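Local coordinates for probable adhesion protein (Pseudomonas aeruginosa PAO1, PDB 6R44) that binds divalent transition metal ions and probably serves as the periplasmic solute-binding component of a zinc uptake system, at residues Phe171-Ile176 against Val220-Ser225. Numbering follows the deposited sequence.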
loop_
_atom_site.group_PDB
_atom_site.type_symbol
_atom_site.label_atom_id
_atom_site.label_comp_id
_atom_site.label_asym_id
_atom_site.label_seq_id
_atom_site.Cartn_x
_atom_site.Cartn_y
_atom_site.Cartn_z
ATOM N N PHE A 171 18.031 -16.656 0.580
ATOM C CA PHE A 171 17.514 -15.390 1.091
ATOM C C PHE A 171 16.005 -15.448 1.265
ATOM O O PHE A 171 15.247 -15.289 0.309
ATOM C CB PHE A 171 17.972 -14.179 0.251
ATOM C CG PHE A 171 17.577 -12.834 0.828
ATOM C CD1 PHE A 171 18.251 -12.302 1.920
ATOM C CD2 PHE A 171 16.523 -12.109 0.289
ATOM C CE1 PHE A 171 17.890 -11.064 2.447
ATOM C CE2 PHE A 171 16.190 -10.849 0.795
ATOM C CZ PHE A 171 16.864 -10.345 1.882
ATOM N N ARG A 172 15.582 -15.676 2.498
ATOM C CA ARG A 172 14.180 -15.755 2.874
ATOM C C ARG A 172 13.786 -14.542 3.721
ATOM O O ARG A 172 14.509 -14.143 4.637
ATOM C CB ARG A 172 13.893 -17.065 3.599
ATOM C CG ARG A 172 13.949 -18.304 2.708
ATOM C CD ARG A 172 13.488 -19.485 3.525
ATOM N NE ARG A 172 13.701 -20.761 2.852
ATOM C CZ ARG A 172 12.829 -21.299 2.012
ATOM N NH1 ARG A 172 11.687 -20.672 1.736
ATOM N NH2 ARG A 172 13.085 -22.464 1.439
ATOM N N VAL A 173 12.607 -13.984 3.408
ATOM C CA VAL A 173 12.044 -12.787 3.979
ATOM C C VAL A 173 10.718 -13.048 4.706
ATOM O O VAL A 173 9.851 -13.749 4.189
ATOM C CB VAL A 173 11.886 -11.812 2.773
ATOM C CG1 VAL A 173 10.705 -10.860 2.908
ATOM C CG2 VAL A 173 13.189 -11.078 2.488
ATOM N N ALA A 174 10.550 -12.441 5.879
ATOM C CA ALA A 174 9.303 -12.480 6.620
ATOM C C ALA A 174 8.826 -11.042 6.861
ATOM O O ALA A 174 9.629 -10.104 6.834
ATOM C CB ALA A 174 9.463 -13.224 7.948
ATOM N N THR A 175 7.509 -10.854 7.007
ATOM C CA THR A 175 6.945 -9.527 7.291
ATOM C C THR A 175 5.970 -9.643 8.469
ATOM O O THR A 175 5.415 -10.722 8.693
ATOM C CB THR A 175 6.300 -8.879 6.045
ATOM O OG1 THR A 175 5.074 -9.539 5.746
ATOM C CG2 THR A 175 7.228 -8.872 4.801
ATOM N N ILE A 176 5.766 -8.551 9.225
ATOM C CA ILE A 176 4.795 -8.547 10.334
ATOM C C ILE A 176 3.384 -8.467 9.720
ATOM O O ILE A 176 2.573 -9.353 9.938
ATOM C CB ILE A 176 5.052 -7.400 11.368
ATOM C CG1 ILE A 176 6.483 -7.462 12.025
ATOM C CG2 ILE A 176 3.928 -7.393 12.443
ATOM C CD1 ILE A 176 6.746 -8.655 13.018
ATOM N N VAL A 220 14.902 -18.145 8.068
ATOM C CA VAL A 220 14.520 -16.830 7.564
ATOM C C VAL A 220 15.581 -15.838 7.995
ATOM O O VAL A 220 15.945 -15.789 9.160
ATOM C CB VAL A 220 13.082 -16.421 7.965
ATOM C CG1 VAL A 220 12.818 -14.940 7.678
ATOM C CG2 VAL A 220 12.053 -17.309 7.254
ATOM N N LYS A 221 16.077 -15.058 7.034
ATOM C CA LYS A 221 17.166 -14.092 7.210
ATOM C C LYS A 221 16.732 -12.683 7.646
ATOM O O LYS A 221 17.435 -12.054 8.441
ATOM C CB LYS A 221 17.977 -14.023 5.898
ATOM C CG LYS A 221 18.388 -15.399 5.332
ATOM C CD LYS A 221 19.491 -16.055 6.178
ATOM C CE LYS A 221 20.106 -17.253 5.508
ATOM N NZ LYS A 221 21.282 -17.738 6.271
ATOM N N VAL A 222 15.616 -12.154 7.087
ATOM C CA VAL A 222 15.192 -10.796 7.440
ATOM C C VAL A 222 13.705 -10.711 7.775
ATOM O O VAL A 222 12.888 -11.502 7.304
ATOM C CB VAL A 222 15.618 -9.653 6.447
ATOM C CG1 VAL A 222 17.016 -9.850 5.884
ATOM C CG2 VAL A 222 14.613 -9.418 5.337
ATOM N N ILE A 223 13.378 -9.730 8.620
ATOM C CA ILE A 223 12.009 -9.389 8.944
ATOM C C ILE A 223 11.801 -7.915 8.649
ATOM O O ILE A 223 12.607 -7.065 9.064
ATOM C CB ILE A 223 11.475 -9.842 10.340
ATOM C CG1 ILE A 223 10.078 -9.289 10.631
ATOM C CG2 ILE A 223 12.429 -9.495 11.466
ATOM C CD1 ILE A 223 8.989 -10.285 10.484
ATOM N N PHE A 224 10.744 -7.636 7.882
ATOM C CA PHE A 224 10.294 -6.287 7.574
ATOM C C PHE A 224 9.146 -5.982 8.504
ATOM O O PHE A 224 8.058 -6.563 8.372
ATOM C CB PHE A 224 9.877 -6.126 6.106
ATOM C CG PHE A 224 11.012 -6.259 5.136
ATOM C CD1 PHE A 224 12.005 -5.290 5.068
ATOM C CD2 PHE A 224 11.079 -7.343 4.263
ATOM C CE1 PHE A 224 13.059 -5.408 4.158
ATOM C CE2 PHE A 224 12.123 -7.455 3.340
ATOM C CZ PHE A 224 13.120 -6.505 3.311
ATOM N N SER A 225 9.410 -5.110 9.487
ATOM C CA SER A 225 8.413 -4.685 10.463
ATOM C C SER A 225 7.740 -3.389 10.001
ATOM O O SER A 225 8.096 -2.844 8.956
ATOM C CB SER A 225 9.030 -4.546 11.850
ATOM O OG SER A 225 9.991 -3.506 11.856
#
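Phe224 and Ala174, the residues most buried by this contact, sit on two neighbouring parallel strands, 222-226 and 173-175, joined by the bond from Phe224 N to Ala174 O, with their side chains on opposite faces. The strands lie at the middle of a four-stranded sheet with strand order 2-1-3-4, an arrangement consistent with an alpha/beta lobe of the kind found in solute-binding proteins of family 9. Ala174 uses both its backbone polar groups on the partner: its N donates to Val222 O (2.9 Å), and its O receives Phe224 N at an N-H...O angle of 166°. Further along, Ile176 N reaches Phe224 O (3.2 Å). At the start of the pairing Arg172 O takes a bond from Lys221 N and a weak one from Val222 N.

Phe224 lies on the same face as Val173, Thr175 and Val222. With CG anti to its carbonyl carbon (chi1 -67°), the ring leans back along its strand, bringing its CD2/CE2 edge to Val173. Val173 CG1 meets that edge in the ring plane, 3.7 Å from CE2, and Thr175 CG2 also lies at the edge. Val272 and Ala275 of helix 260-278 also touch the ring, so a large flat aromatic suits the junction of sheet and helix. Beta-branched Val173 and Val222 suit extended backbone and stand side by side, with their CG2 methyls 3.6 Å apart.

On the other face Ala174 offers just a methyl, leaving room for larger neighbours: its CB meets Val220 CG1 at 3.8 Å and Ile223 CD1 at 3.9 Å. Beyond Ile176 the chain turns out of the strand to His177, seen to bind iron and manganese in this protein, so the strand's C-terminal end probably points toward the metal site. There the longer branch of Ile176, CG1 to CD1, crosses that of Ile223, its CD1 3.8 Å from Ile223 CD1, while its CG1 packs against Ser225 CA.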